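Local coordinates for protein DnaJ homolog subfamily C member 27-A (Xenopus laevis, PDB 6JMG) that binds GTP and magnesium as a Rab-family small GTPase joined to a J domain, and may help regulate the MEK/ERK pathway, at residues 17-22 / 65-70; 58-63 / 181-186; 203-208 / 241-246; 228-233 / 267-272. All blocks are in the same frame, centred on the assembly; numbering follows the deposited sequence.

In the fold
Interactions 1 and 2 belong to the Ras-family domain, whereas interactions 3 and 4 lie in the helical C-terminal part, which holds the J domain. The strand pair of interaction 1 touches interaction 2, their centres lying about 13 Å apart: Ile17 packs on Ile182, and Ile65 on Val183, so sheet and helix 171-187 share one apolar layer. At the other end of interaction 1, the side chain of Ser21 comes to about 6 Å from the bound magnesium ion and about 7 Å from GTP. Interactions 3 and 4 use the two ends of helix 230-244, with centres about 21 Å apart. Interaction 3 is about 33 Å from interaction 1, centre to centre.

Interaction 1 of 4, residues 17-22 / 65-70; sequences IKVISM and IKVNIF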
loop_
_atom_site.group_PDB
_atom_site.type_symbol
_atom_site.label_atom_id
_atom_site.label_comp_id
_atom_site.label_asym_id
_atom_site.label_seq_id
_atom_site.Cartn_x
_atom_site.Cartn_y
_atom_site.Cartn_z
ATOM N N ILE A 17 13.915 -0.511 -10.341
ATOM C CA ILE A 17 12.881 -0.302 -9.333
ATOM C C ILE A 17 13.484 0.479 -8.178
ATOM O O ILE A 17 14.702 0.601 -8.043
ATOM C CB ILE A 17 12.263 -1.622 -8.815
ATOM C CG1 ILE A 17 13.255 -2.375 -7.919
ATOM C CG2 ILE A 17 11.856 -2.530 -9.961
ATOM C CD1 ILE A 17 12.670 -3.640 -7.294
ATOM N N LYS A 18 12.591 1.003 -7.347
ATOM C CA LYS A 18 12.892 1.834 -6.193
ATOM C C LYS A 18 12.256 1.211 -4.947
ATOM O O LYS A 18 11.064 0.887 -4.949
ATOM C CB LYS A 18 12.363 3.252 -6.420
ATOM C CG LYS A 18 12.371 4.122 -5.172
ATOM C CD LYS A 18 11.706 5.482 -5.417
ATOM C CE LYS A 18 12.100 6.479 -4.350
ATOM N NZ LYS A 18 10.892 7.097 -3.782
ATOM N N VAL A 19 13.054 1.023 -3.898
ATOM C CA VAL A 19 12.638 0.388 -2.650
ATOM C C VAL A 19 12.957 1.343 -1.506
ATOM O O VAL A 19 14.043 1.941 -1.471
ATOM C CB VAL A 19 13.348 -0.967 -2.438
ATOM C CG1 VAL A 19 13.068 -1.494 -1.065
ATOM C CG2 VAL A 19 12.948 -1.987 -3.524
ATOM N N ILE A 20 12.016 1.538 -0.597
ATOM C CA ILE A 20 12.289 2.327 0.591
ATOM C C ILE A 20 11.998 1.498 1.831
ATOM O O ILE A 20 11.285 0.490 1.788
ATOM C CB ILE A 20 11.480 3.627 0.612
ATOM C CG1 ILE A 20 10.006 3.320 0.772
ATOM C CG2 ILE A 20 11.724 4.435 -0.665
ATOM C CD1 ILE A 20 9.210 4.580 1.039
ATOM N N SER A 21 12.544 1.953 2.955
ATOM C CA SER A 21 12.306 1.348 4.262
ATOM C C SER A 21 11.603 2.340 5.179
ATOM O O SER A 21 11.962 3.520 5.223
ATOM C CB SER A 21 13.627 0.934 4.904
ATOM O OG SER A 21 14.397 2.104 5.180
ATOM N N MET A 22 10.641 1.858 5.951
ATOM C CA MET A 22 9.935 2.719 6.884
ATOM C C MET A 22 9.777 1.974 8.207
ATOM O O MET A 22 9.672 0.741 8.239
ATOM C CB MET A 22 8.549 3.162 6.354
ATOM C CG MET A 22 8.543 3.895 5.018
ATOM S SD MET A 22 6.920 4.371 4.346
ATOM C CE MET A 22 5.891 4.158 5.768
ATOM N N ILE A 65 17.090 -7.288 -12.045
ATOM C CA ILE A 65 16.491 -6.136 -11.379
ATOM C C ILE A 65 17.603 -5.265 -10.806
ATOM O O ILE A 65 18.431 -5.741 -10.020
ATOM C CB ILE A 65 15.529 -6.549 -10.246
ATOM C CG1 ILE A 65 14.633 -7.728 -10.640
ATOM C CG2 ILE A 65 14.703 -5.363 -9.801
ATOM C CD1 ILE A 65 13.913 -7.565 -11.960
ATOM N N LYS A 66 17.594 -3.986 -11.166
ATOM C CA LYS A 66 18.458 -3.000 -10.537
ATOM C C LYS A 66 17.612 -2.257 -9.509
ATOM O O LYS A 66 16.607 -1.628 -9.861
ATOM C CB LYS A 66 19.058 -2.050 -11.576
ATOM C CG LYS A 66 19.943 -0.937 -10.997
ATOM C CD LYS A 66 20.252 0.169 -12.033
ATOM C CE LYS A 66 20.904 1.426 -11.403
ATOM N NZ LYS A 66 19.942 2.553 -11.106
ATOM N N VAL A 67 18.010 -2.336 -8.239
ATOM C CA VAL A 67 17.181 -1.896 -7.121
ATOM C C VAL A 67 17.800 -0.649 -6.512
ATOM O O VAL A 67 18.915 -0.692 -5.985
ATOM C CB VAL A 67 17.037 -2.992 -6.058
ATOM C CG1 VAL A 67 16.073 -2.548 -5.010
ATOM C CG2 VAL A 67 16.607 -4.301 -6.690
ATOM N N ASN A 68 17.078 0.455 -6.584
ATOM C CA ASN A 68 17.451 1.675 -5.889
ATOM C C ASN A 68 16.841 1.654 -4.498
ATOM O O ASN A 68 15.615 1.698 -4.352
ATOM C CB ASN A 68 16.971 2.905 -6.654
ATOM C CG ASN A 68 17.624 3.038 -8.011
ATOM O OD1 ASN A 68 18.758 3.510 -8.128
ATOM N ND2 ASN A 68 16.918 2.612 -9.045
ATOM N N ILE A 69 17.686 1.614 -3.479
ATOM C CA ILE A 69 17.237 1.527 -2.101
ATOM C C ILE A 69 17.438 2.882 -1.438
ATOM O O ILE A 69 18.530 3.456 -1.505
ATOM C CB ILE A 69 17.977 0.409 -1.343
ATOM C CG1 ILE A 69 17.710 -0.948 -2.012
ATOM C CG2 ILE A 69 17.498 0.328 0.094
ATOM C CD1 ILE A 69 18.355 -2.172 -1.295
ATOM N N PHE A 70 16.368 3.405 -0.841
ATOM C CA PHE A 70 16.384 4.614 -0.020
ATOM C C PHE A 70 16.037 4.143 1.382
ATOM O O PHE A 70 14.867 4.090 1.768
ATOM C CB PHE A 70 15.387 5.673 -0.530
ATOM C CG PHE A 70 15.700 6.168 -1.908
ATOM C CD1 PHE A 70 15.533 5.338 -3.015
ATOM C CD2 PHE A 70 16.174 7.457 -2.106
ATOM C CE1 PHE A 70 15.833 5.788 -4.297
ATOM C CE2 PHE A 70 16.463 7.914 -3.370
ATOM C CZ PHE A 70 16.297 7.076 -4.470
#
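Ile17 O is gripped twice by one residue: it accepts from the backbone N of Asn68 at 2.8 Å and from that residue's ND2 at 3.2 Å. The main-chain donor is tilted moderately from the carbonyl plane, while ND2 stands well above it. With CG beside its own backbone N (chi1 -64°), Asn68 folds its amide back over the neighbouring strand, and OD1 turns to a hydrogen bond from Tyr53. Replacing Asn68 with a leucine would probably leave Ile17 O with its backbone donor alone and Tyr53 OH without this amide partner. Further along, Val19 N donates to Asn68 O at 2.7 Å and Phe70 N to Val19 O at 2.8 Å, the alternating pattern of parallel strands. These are adjacent inner strands of the Ras-type sheet; 15-22 leads into the P-loop, where Gly23 probably begins the GTP-binding residues, and Ser21 OG bonds to Asp71 and Met72 at the C-terminal end of strand 63-72, just past Phe70. On one side of the sheet, Lys18 crosses the Phe70 ring at about a right angle, its CE lying 3.7 Å above the plane toward the rim, while NZ reaches Lys87 O and Thr89. On the other side, Ile17 CD1 meets Ile65 CG2 at 3.7 Å and Val19 CG2 meets Val67 CG1 at 3.5 Å, beneath Tyr179 and Phe178 of helix 171-187.

Interaction 2 of 4, residues 58-63 / 181-186; sequences VHIKDR and AIVDLC
Val183 is the first residue of the helical segment 181-186 to meet the 58-63 hairpin, and both of its methyl groups do so. Its CB bond points at the hairpin, and a chi1 of 166° sends the two branches to different partners: CG2 meets the CG2 branch of Ile60 at 3.8 Å, while CG1 lies 3.8 Å from CG of Lys61. Ile60 and Val183 approach at a slant, but Lys61 and Val183 slide past one another in opposite directions, so the lysine's aliphatic chain runs along the valine on its way to the helix. Arg63 CG closes on the same CG1 methyl more loosely, at 4.3 Å. Asp184 follows, its carboxylate swinging toward the hairpin although its CB does not point there. OD1 forms a salt bridge with Lys61 NZ at 2.9 Å; OD2 is farther from that nitrogen, at 4.1 Å. The lysine reaches it by bending at chi2 (-41°) and again at chi4, and it meets the aspartate at about a right angle. Lys61 and Asp62 make the two-residue turn of a beta-hairpin, fastened by paired backbone bonds between Ile60 and Arg63. The contact thus has an apolar centre at Val183 and a charged pair toward its exposed side. It joins the turn between strands 51-60 and 63-72 to the C-terminal part of helix 171-187, where Val183 also touches Ile65 and Ile182 packs on Ile17 and Val128 of the strands deeper in the sheet.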
loop_
_atom_site.group_PDB
_atom_site.type_symbol
_atom_site.label_atom_id
_atom_site.label_comp_id
_atom_site.label_asym_id
_atom_site.label_seq_id
_atom_site.Cartn_x
_atom_site.Cartn_y
_atom_site.Cartn_z
ATOM N N VAL A 58 19.705 -7.797 -8.219
ATOM C CA VAL A 58 19.123 -9.098 -7.899
ATOM C C VAL A 58 18.589 -9.734 -9.175
ATOM O O VAL A 58 18.269 -9.042 -10.148
ATOM C CB VAL A 58 18.007 -9.009 -6.842
ATOM C CG1 VAL A 58 18.534 -8.388 -5.568
ATOM C CG2 VAL A 58 16.792 -8.245 -7.383
ATOM N N HIS A 59 18.539 -11.072 -9.178
ATOM C CA HIS A 59 17.986 -11.875 -10.273
ATOM C C HIS A 59 16.819 -12.706 -9.751
ATOM O O HIS A 59 17.033 -13.748 -9.124
ATOM C CB HIS A 59 19.057 -12.781 -10.868
ATOM C CG HIS A 59 18.655 -13.429 -12.157
ATOM N ND1 HIS A 59 18.341 -12.705 -13.289
ATOM C CD2 HIS A 59 18.512 -14.734 -12.495
ATOM C CE1 HIS A 59 18.028 -13.535 -14.268
ATOM N NE2 HIS A 59 18.121 -14.771 -13.812
ATOM N N ILE A 60 15.590 -12.287 -10.057
ATOM C CA ILE A 60 14.384 -12.955 -9.583
ATOM C C ILE A 60 13.523 -13.247 -10.803
ATOM O O ILE A 60 13.532 -12.493 -11.781
ATOM C CB ILE A 60 13.624 -12.118 -8.524
ATOM C CG1 ILE A 60 13.958 -12.593 -7.101
ATOM C CG2 ILE A 60 12.132 -12.186 -8.731
ATOM C CD1 ILE A 60 15.441 -12.587 -6.743
ATOM N N LYS A 61 12.807 -14.377 -10.752
ATOM C CA LYS A 61 12.237 -15.024 -11.940
ATOM C C LYS A 61 13.473 -15.355 -12.779
ATOM O O LYS A 61 14.377 -16.020 -12.267
ATOM C CB LYS A 61 11.166 -14.172 -12.620
ATOM C CG LYS A 61 9.994 -13.809 -11.709
ATOM C CD LYS A 61 9.575 -14.978 -10.829
ATOM C CE LYS A 61 8.571 -14.536 -9.780
ATOM N NZ LYS A 61 7.365 -13.897 -10.409
ATOM N N ASP A 62 13.556 -14.907 -14.023
ATOM C CA ASP A 62 14.868 -14.632 -14.596
ATOM C C ASP A 62 14.843 -13.262 -15.244
ATOM O O ASP A 62 15.329 -13.039 -16.355
ATOM C CB ASP A 62 15.328 -15.720 -15.560
ATOM C CG ASP A 62 14.204 -16.289 -16.380
ATOM O OD1 ASP A 62 13.159 -15.615 -16.512
ATOM O OD2 ASP A 62 14.364 -17.427 -16.869
ATOM N N ARG A 63 14.279 -12.315 -14.502
ATOM C CA ARG A 63 14.420 -10.903 -14.790
ATOM C C ARG A 63 15.578 -10.373 -13.962
ATOM O O ARG A 63 15.730 -10.734 -12.791
ATOM C CB ARG A 63 13.144 -10.134 -14.440
ATOM C CG ARG A 63 11.904 -10.518 -15.232
ATOM C CD ARG A 63 11.364 -9.311 -15.979
ATOM N NE ARG A 63 12.439 -8.617 -16.683
ATOM C CZ ARG A 63 12.347 -7.377 -17.146
ATOM N NH1 ARG A 63 11.226 -6.697 -16.961
ATOM N NH2 ARG A 63 13.375 -6.822 -17.785
ATOM N N ALA A 181 6.773 -10.368 -5.867
ATOM C CA ALA A 181 5.578 -9.545 -5.975
ATOM C C ALA A 181 5.863 -8.282 -6.794
ATOM O O ALA A 181 5.014 -7.829 -7.568
ATOM C CB ALA A 181 5.040 -9.207 -4.578
ATOM N N ILE A 182 7.068 -7.723 -6.665
ATOM C CA ILE A 182 7.386 -6.502 -7.397
ATOM C C ILE A 182 7.563 -6.805 -8.883
ATOM O O ILE A 182 7.143 -6.020 -9.739
ATOM C CB ILE A 182 8.625 -5.813 -6.797
ATOM C CG1 ILE A 182 8.313 -5.260 -5.400
ATOM C CG2 ILE A 182 9.074 -4.659 -7.674
ATOM C CD1 ILE A 182 9.545 -4.713 -4.646
ATOM N N VAL A 183 8.192 -7.934 -9.218
ATOM C CA VAL A 183 8.257 -8.351 -10.618
ATOM C C VAL A 183 6.852 -8.572 -11.169
ATOM O O VAL A 183 6.543 -8.161 -12.294
ATOM C CB VAL A 183 9.139 -9.607 -10.776
ATOM C CG1 VAL A 183 8.944 -10.228 -12.146
ATOM C CG2 VAL A 183 10.611 -9.252 -10.580
ATOM N N ASP A 184 5.984 -9.236 -10.394
ATOM C CA ASP A 184 4.602 -9.423 -10.826
ATOM C C ASP A 184 3.909 -8.082 -11.020
ATOM O O ASP A 184 3.113 -7.911 -11.949
ATOM C CB ASP A 184 3.822 -10.277 -9.817
ATOM C CG ASP A 184 4.295 -11.721 -9.766
ATOM O OD1 ASP A 184 4.988 -12.180 -10.706
ATOM O OD2 ASP A 184 3.960 -12.409 -8.774
ATOM N N LEU A 185 4.202 -7.113 -10.153
ATOM C CA LEU A 185 3.621 -5.785 -10.309
ATOM C C LEU A 185 4.154 -5.097 -11.565
ATOM O O LEU A 185 3.416 -4.387 -12.255
ATOM C CB LEU A 185 3.911 -4.947 -9.066
ATOM C CG LEU A 185 3.424 -3.491 -9.079
ATOM C CD1 LEU A 185 2.038 -3.382 -8.422
ATOM C CD2 LEU A 185 4.431 -2.539 -8.408
ATOM N N CYS A 186 5.430 -5.310 -11.890
ATOM C CA CYS A 186 6.007 -4.650 -13.055
ATOM C C CYS A 186 5.510 -5.273 -14.349
ATOM O O CYS A 186 5.232 -4.562 -15.319
ATOM C CB CYS A 186 7.532 -4.719 -12.996
ATOM S SG CYS A 186 8.270 -3.534 -11.877
#

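Interaction 3 of 4, residues 203-208 / 241-246; sequences KEQADS and AVLLHP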
loop_
_atom_site.group_PDB
_atom_site.type_symbol
_atom_site.label_atom_id
_atom_site.label_comp_id
_atom_site.label_asym_id
_atom_site.label_seq_id
_atom_site.Cartn_x
_atom_site.Cartn_y
_atom_site.Cartn_z
ATOM N N LYS A 203 -19.002 -8.876 -0.180
ATOM C CA LYS A 203 -20.454 -8.801 -0.078
ATOM C C LYS A 203 -20.987 -7.403 -0.386
ATOM O O LYS A 203 -22.011 -7.269 -1.070
ATOM C CB LYS A 203 -20.895 -9.214 1.327
ATOM C CG LYS A 203 -22.404 -9.302 1.484
ATOM C CD LYS A 203 -22.905 -8.679 2.782
ATOM C CE LYS A 203 -24.375 -9.023 3.016
ATOM N NZ LYS A 203 -25.105 -7.925 3.703
ATOM N N GLU A 204 -20.350 -6.348 0.149
ATOM C CA GLU A 204 -20.852 -5.007 -0.143
ATOM C C GLU A 204 -20.701 -4.701 -1.619
ATOM O O GLU A 204 -21.526 -3.972 -2.192
ATOM C CB GLU A 204 -20.169 -3.937 0.724
ATOM C CG GLU A 204 -18.675 -3.774 0.559
ATOM C CD GLU A 204 -18.157 -2.368 0.890
ATOM O OE1 GLU A 204 -18.981 -1.445 1.100
ATOM O OE2 GLU A 204 -16.914 -2.198 0.929
ATOM N N GLN A 205 -19.679 -5.283 -2.257
ATOM C CA GLN A 205 -19.568 -5.213 -3.711
ATOM C C GLN A 205 -20.806 -5.801 -4.377
ATOM O O GLN A 205 -21.446 -5.155 -5.222
ATOM C CB GLN A 205 -18.301 -5.937 -4.175
ATOM C CG GLN A 205 -17.042 -5.052 -4.141
ATOM C CD GLN A 205 -15.756 -5.805 -4.474
ATOM O OE1 GLN A 205 -15.738 -7.032 -4.553
ATOM N NE2 GLN A 205 -14.678 -5.064 -4.691
ATOM N N ALA A 206 -21.209 -6.998 -3.946
ATOM C CA ALA A 206 -22.360 -7.661 -4.557
ATOM C C ALA A 206 -23.659 -6.912 -4.277
ATOM O O ALA A 206 -24.551 -6.856 -5.132
ATOM C CB ALA A 206 -22.436 -9.093 -4.053
ATOM N N ASP A 207 -23.797 -6.352 -3.078
ATOM C CA ASP A 207 -24.990 -5.569 -2.781
ATOM C C ASP A 207 -25.028 -4.312 -3.628
ATOM O O ASP A 207 -26.092 -3.929 -4.128
ATOM C CB ASP A 207 -25.054 -5.218 -1.293
ATOM C CG ASP A 207 -25.380 -6.421 -0.418
ATOM O OD1 ASP A 207 -25.831 -7.460 -0.961
ATOM O OD2 ASP A 207 -25.172 -6.321 0.814
ATOM N N SER A 208 -23.868 -3.670 -3.830
ATOM C CA SER A 208 -23.887 -2.398 -4.536
ATOM C C SER A 208 -24.219 -2.600 -6.001
ATOM O O SER A 208 -25.025 -1.852 -6.570
ATOM C CB SER A 208 -22.524 -1.698 -4.412
ATOM O OG SER A 208 -22.466 -0.795 -3.307
ATOM N N ALA A 241 -16.422 4.030 -7.354
ATOM C CA ALA A 241 -15.424 3.680 -8.357
ATOM C C ALA A 241 -14.367 2.735 -7.804
ATOM O O ALA A 241 -13.960 1.785 -8.490
ATOM C CB ALA A 241 -14.771 4.935 -8.927
ATOM N N VAL A 242 -13.856 3.003 -6.600
ATOM C CA VAL A 242 -12.873 2.067 -6.044
ATOM C C VAL A 242 -13.532 0.736 -5.715
ATOM O O VAL A 242 -12.887 -0.317 -5.763
ATOM C CB VAL A 242 -12.145 2.646 -4.817
ATOM C CG1 VAL A 242 -11.696 4.064 -5.090
ATOM C CG2 VAL A 242 -13.013 2.560 -3.582
ATOM N N LEU A 243 -14.822 0.757 -5.386
ATOM C CA LEU A 243 -15.506 -0.468 -5.009
ATOM C C LEU A 243 -15.781 -1.340 -6.229
ATOM O O LEU A 243 -15.598 -2.560 -6.178
ATOM C CB LEU A 243 -16.811 -0.115 -4.279
ATOM C CG LEU A 243 -17.623 -1.237 -3.627
ATOM C CD1 LEU A 243 -16.830 -1.920 -2.509
ATOM C CD2 LEU A 243 -18.929 -0.674 -3.091
ATOM N N LEU A 244 -16.149 -0.727 -7.354
ATOM C CA LEU A 244 -16.764 -1.452 -8.455
ATOM C C LEU A 244 -15.931 -1.534 -9.723
ATOM O O LEU A 244 -16.377 -2.161 -10.690
ATOM C CB LEU A 244 -18.093 -0.809 -8.813
ATOM C CG LEU A 244 -19.120 -0.790 -7.714
ATOM C CD1 LEU A 244 -20.311 -0.067 -8.246
ATOM C CD2 LEU A 244 -19.463 -2.201 -7.327
ATOM N N HIS A 245 -14.766 -0.917 -9.769
ATOM C CA HIS A 245 -14.042 -0.878 -11.023
ATOM C C HIS A 245 -13.763 -2.334 -11.464
ATOM O O HIS A 245 -13.402 -3.145 -10.628
ATOM C CB HIS A 245 -12.743 -0.097 -10.892
ATOM C CG HIS A 245 -12.080 0.164 -12.207
ATOM N ND1 HIS A 245 -11.443 -0.827 -12.922
ATOM C CD2 HIS A 245 -11.994 1.288 -12.957
ATOM C CE1 HIS A 245 -10.977 -0.319 -14.048
ATOM N NE2 HIS A 245 -11.290 0.962 -14.088
ATOM N N PRO A 246 -14.030 -2.647 -12.737
ATOM C CA PRO A 246 -13.883 -4.073 -13.159
ATOM C C PRO A 246 -12.464 -4.618 -13.053
ATOM O O PRO A 246 -12.294 -5.844 -13.064
ATOM C CB PRO A 246 -14.352 -4.045 -14.626
ATOM C CG PRO A 246 -14.958 -2.698 -14.861
ATOM C CD PRO A 246 -14.466 -1.768 -13.813
#
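Leu243 points its forked end at helix 203-213, and three side chains of that helix take up its two methyls. With CG anti to the backbone N (chi1 -172°), CD1 lies against Gln205 CG at 3.5 Å and by the carboxylate of Glu204, whose OE2 is also at 3.5 Å. CD2 turns to Ser208, one helical turn beyond Glu204, and meets its OG at 3.5 Å. The leucine slants across both Glu204 and Gln205. Gln205 is extended beyond CG, which brings NE2 to Leu243 O at 3.1 Å, a weak hydrogen bond bent to 128°, while OE1 accepts from Thr202 N, just ahead of the helix. Leu243 sits in the last turn of helix 230-244, which runs directly into the His-Pro-Asp sequence that marks J domains and is generally required for Hsp70 stimulation in that family. If Gln205 were a valine, Leu243 O would probably lose this side-chain donor and Thr202 N its acceptor. Leu244 makes the looser end of the contact: its CD2 comes within 4.1 Å of Gln205 O and 4.3 Å of Ser208 CB, while its side chain also packs on Ile209 and Ile212 of helix 203-213 and Ala257 of helix 254-278.

Interaction 4 of 4, residues 228-233 / 267-272; sequences ATRDEV and ALLKNI
CD1 of Ile272 meets two backbone peptides of 228-233, the flat groups of this contact. It approaches the Ala228 peptide from the oxygen end, and lies over one face of the next peptide, 4.0 Å from Thr229 C and 3.8 Å from Arg230 N. With CG1 beside its own backbone N (chi1 -80°), Ile272 extends CD1 straight outward to this spot. Thr229 is the N-cap of helix 230-244, and with Glu232 its geometry fits a capping box, though one of its two bonds is weak and the other modelled too short to rest much on. In the first turn of the helix, Val233 directs its CB at the opposing helix and divides its methyls: CG1 faces Leu268 CD1 at 4.0 Å and Ile272 CD1 at 4.3 Å, while CG2 packs on Leu269 CD2. The valine and Leu269 run past each other in opposite directions, and the same CD2 also touches Arg230 CB at 4.1 Å. The side-chain contacts are apolar, and no hydrogen bond crosses. The contact pairs the N-terminal end of helix 230-244 with helix 254-278, the two long helices of the J domain, and Leu268 continues the packing onto Trp219 and Leu222 of the short helix 218-222.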
loop_
_atom_site.group_PDB
_atom_site.type_symbol
_atom_site.label_atom_id
_atom_site.label_comp_id
_atom_site.label_asym_id
_atom_site.label_seq_id
_atom_site.Cartn_x
_atom_site.Cartn_y
_atom_site.Cartn_z
ATOM N N ALA A 228 -27.103 18.457 -4.179
ATOM C CA ALA A 228 -25.821 18.074 -3.611
ATOM C C ALA A 228 -24.730 18.870 -4.317
ATOM O O ALA A 228 -24.806 19.084 -5.527
ATOM C CB ALA A 228 -25.590 16.572 -3.772
ATOM N N THR A 229 -23.764 19.382 -3.552
ATOM C CA THR A 229 -22.542 19.931 -4.136
ATOM C C THR A 229 -21.977 19.019 -5.219
ATOM O O THR A 229 -22.075 17.791 -5.149
ATOM C CB THR A 229 -21.454 20.165 -3.081
ATOM O OG1 THR A 229 -20.668 18.974 -2.937
ATOM C CG2 THR A 229 -22.051 20.545 -1.756
ATOM N N ARG A 230 -21.358 19.643 -6.224
ATOM C CA ARG A 230 -20.399 18.932 -7.068
ATOM C C ARG A 230 -19.387 18.161 -6.230
ATOM O O ARG A 230 -18.998 17.044 -6.587
ATOM C CB ARG A 230 -19.677 19.910 -8.010
ATOM C CG ARG A 230 -18.233 19.512 -8.352
ATOM C CD ARG A 230 -17.803 19.932 -9.768
ATOM N NE ARG A 230 -17.983 21.365 -9.998
ATOM C CZ ARG A 230 -17.051 22.288 -9.764
ATOM N NH1 ARG A 230 -15.856 21.931 -9.297
ATOM N NH2 ARG A 230 -17.311 23.570 -9.998
ATOM N N ASP A 231 -18.950 18.728 -5.105
ATOM C CA ASP A 231 -17.937 18.025 -4.328
ATOM C C ASP A 231 -18.521 16.790 -3.656
ATOM O O ASP A 231 -17.806 15.802 -3.443
ATOM C CB ASP A 231 -17.308 18.957 -3.294
ATOM C CG ASP A 231 -15.996 18.414 -2.744
ATOM O OD1 ASP A 231 -15.264 17.723 -3.492
ATOM O OD2 ASP A 231 -15.706 18.658 -1.554
ATOM N N GLU A 232 -19.820 16.806 -3.351
ATOM C CA GLU A 232 -20.426 15.619 -2.762
ATOM C C GLU A 232 -20.656 14.527 -3.793
ATOM O O GLU A 232 -20.427 13.350 -3.497
ATOM C CB GLU A 232 -21.736 15.971 -2.066
ATOM C CG GLU A 232 -21.521 16.812 -0.848
ATOM C CD GLU A 232 -22.739 17.603 -0.482
ATOM O OE1 GLU A 232 -23.729 17.563 -1.243
ATOM O OE2 GLU A 232 -22.687 18.293 0.553
ATOM N N VAL A 233 -21.079 14.879 -5.011
ATOM C CA VAL A 233 -21.263 13.809 -5.981
ATOM C C VAL A 233 -19.905 13.277 -6.411
ATOM O O VAL A 233 -19.749 12.072 -6.655
ATOM C CB VAL A 233 -22.109 14.257 -7.189
ATOM C CG1 VAL A 233 -23.317 15.072 -6.760
ATOM C CG2 VAL A 233 -21.299 15.006 -8.091
ATOM N N ALA A 267 -24.505 12.793 -15.221
ATOM C CA ALA A 267 -25.866 13.314 -15.275
ATOM C C ALA A 267 -26.073 14.380 -14.206
ATOM O O ALA A 267 -26.592 15.466 -14.485
ATOM C CB ALA A 267 -26.878 12.181 -15.109
ATOM N N LEU A 268 -25.639 14.100 -12.979
ATOM C CA LEU A 268 -25.770 15.079 -11.910
ATOM C C LEU A 268 -24.891 16.305 -12.154
ATOM O O LEU A 268 -25.370 17.444 -12.068
ATOM C CB LEU A 268 -25.427 14.429 -10.574
ATOM C CG LEU A 268 -26.248 13.196 -10.215
ATOM C CD1 LEU A 268 -25.744 12.656 -8.908
ATOM C CD2 LEU A 268 -27.750 13.501 -10.136
ATOM N N LEU A 269 -23.598 16.095 -12.455
ATOM C CA LEU A 269 -22.698 17.221 -12.723
ATOM C C LEU A 269 -23.179 18.086 -13.874
ATOM O O LEU A 269 -22.910 19.291 -13.896
ATOM C CB LEU A 269 -21.284 16.736 -13.041
ATOM C CG LEU A 269 -20.520 16.203 -11.826
ATOM C CD1 LEU A 269 -19.053 16.286 -12.125
ATOM C CD2 LEU A 269 -20.863 17.026 -10.627
ATOM N N LYS A 270 -23.878 17.501 -14.840
ATOM C CA LYS A 270 -24.365 18.312 -15.943
ATOM C C LYS A 270 -25.487 19.232 -15.490
ATOM O O LYS A 270 -25.513 20.418 -15.846
ATOM C CB LYS A 270 -24.837 17.412 -17.081
ATOM C CG LYS A 270 -25.625 18.138 -18.171
ATOM C CD LYS A 270 -25.926 17.220 -19.350
ATOM C CE LYS A 270 -27.318 16.606 -19.232
ATOM N NZ LYS A 270 -27.739 15.966 -20.514
ATOM N N ASN A 271 -26.392 18.720 -14.654
ATOM C CA ASN A 271 -27.552 19.514 -14.274
ATOM C C ASN A 271 -27.207 20.517 -13.193
ATOM O O ASN A 271 -27.747 21.631 -13.198
ATOM C CB ASN A 271 -28.698 18.599 -13.862
ATOM C CG ASN A 271 -29.237 17.802 -15.046
ATOM O OD1 ASN A 271 -29.055 16.586 -15.133
ATOM N ND2 ASN A 271 -29.869 18.501 -15.988
ATOM N N ILE A 272 -26.285 20.150 -12.299
ATOM C CA ILE A 272 -25.780 21.083 -11.293
ATOM C C ILE A 272 -25.212 22.324 -11.957
ATOM O O ILE A 272 -25.555 23.455 -11.604
ATOM C CB ILE A 272 -24.700 20.414 -10.434
ATOM C CG1 ILE A 272 -25.311 19.535 -9.355
ATOM C CG2 ILE A 272 -23.801 21.477 -9.824
ATOM C CD1 ILE A 272 -24.236 18.879 -8.522
#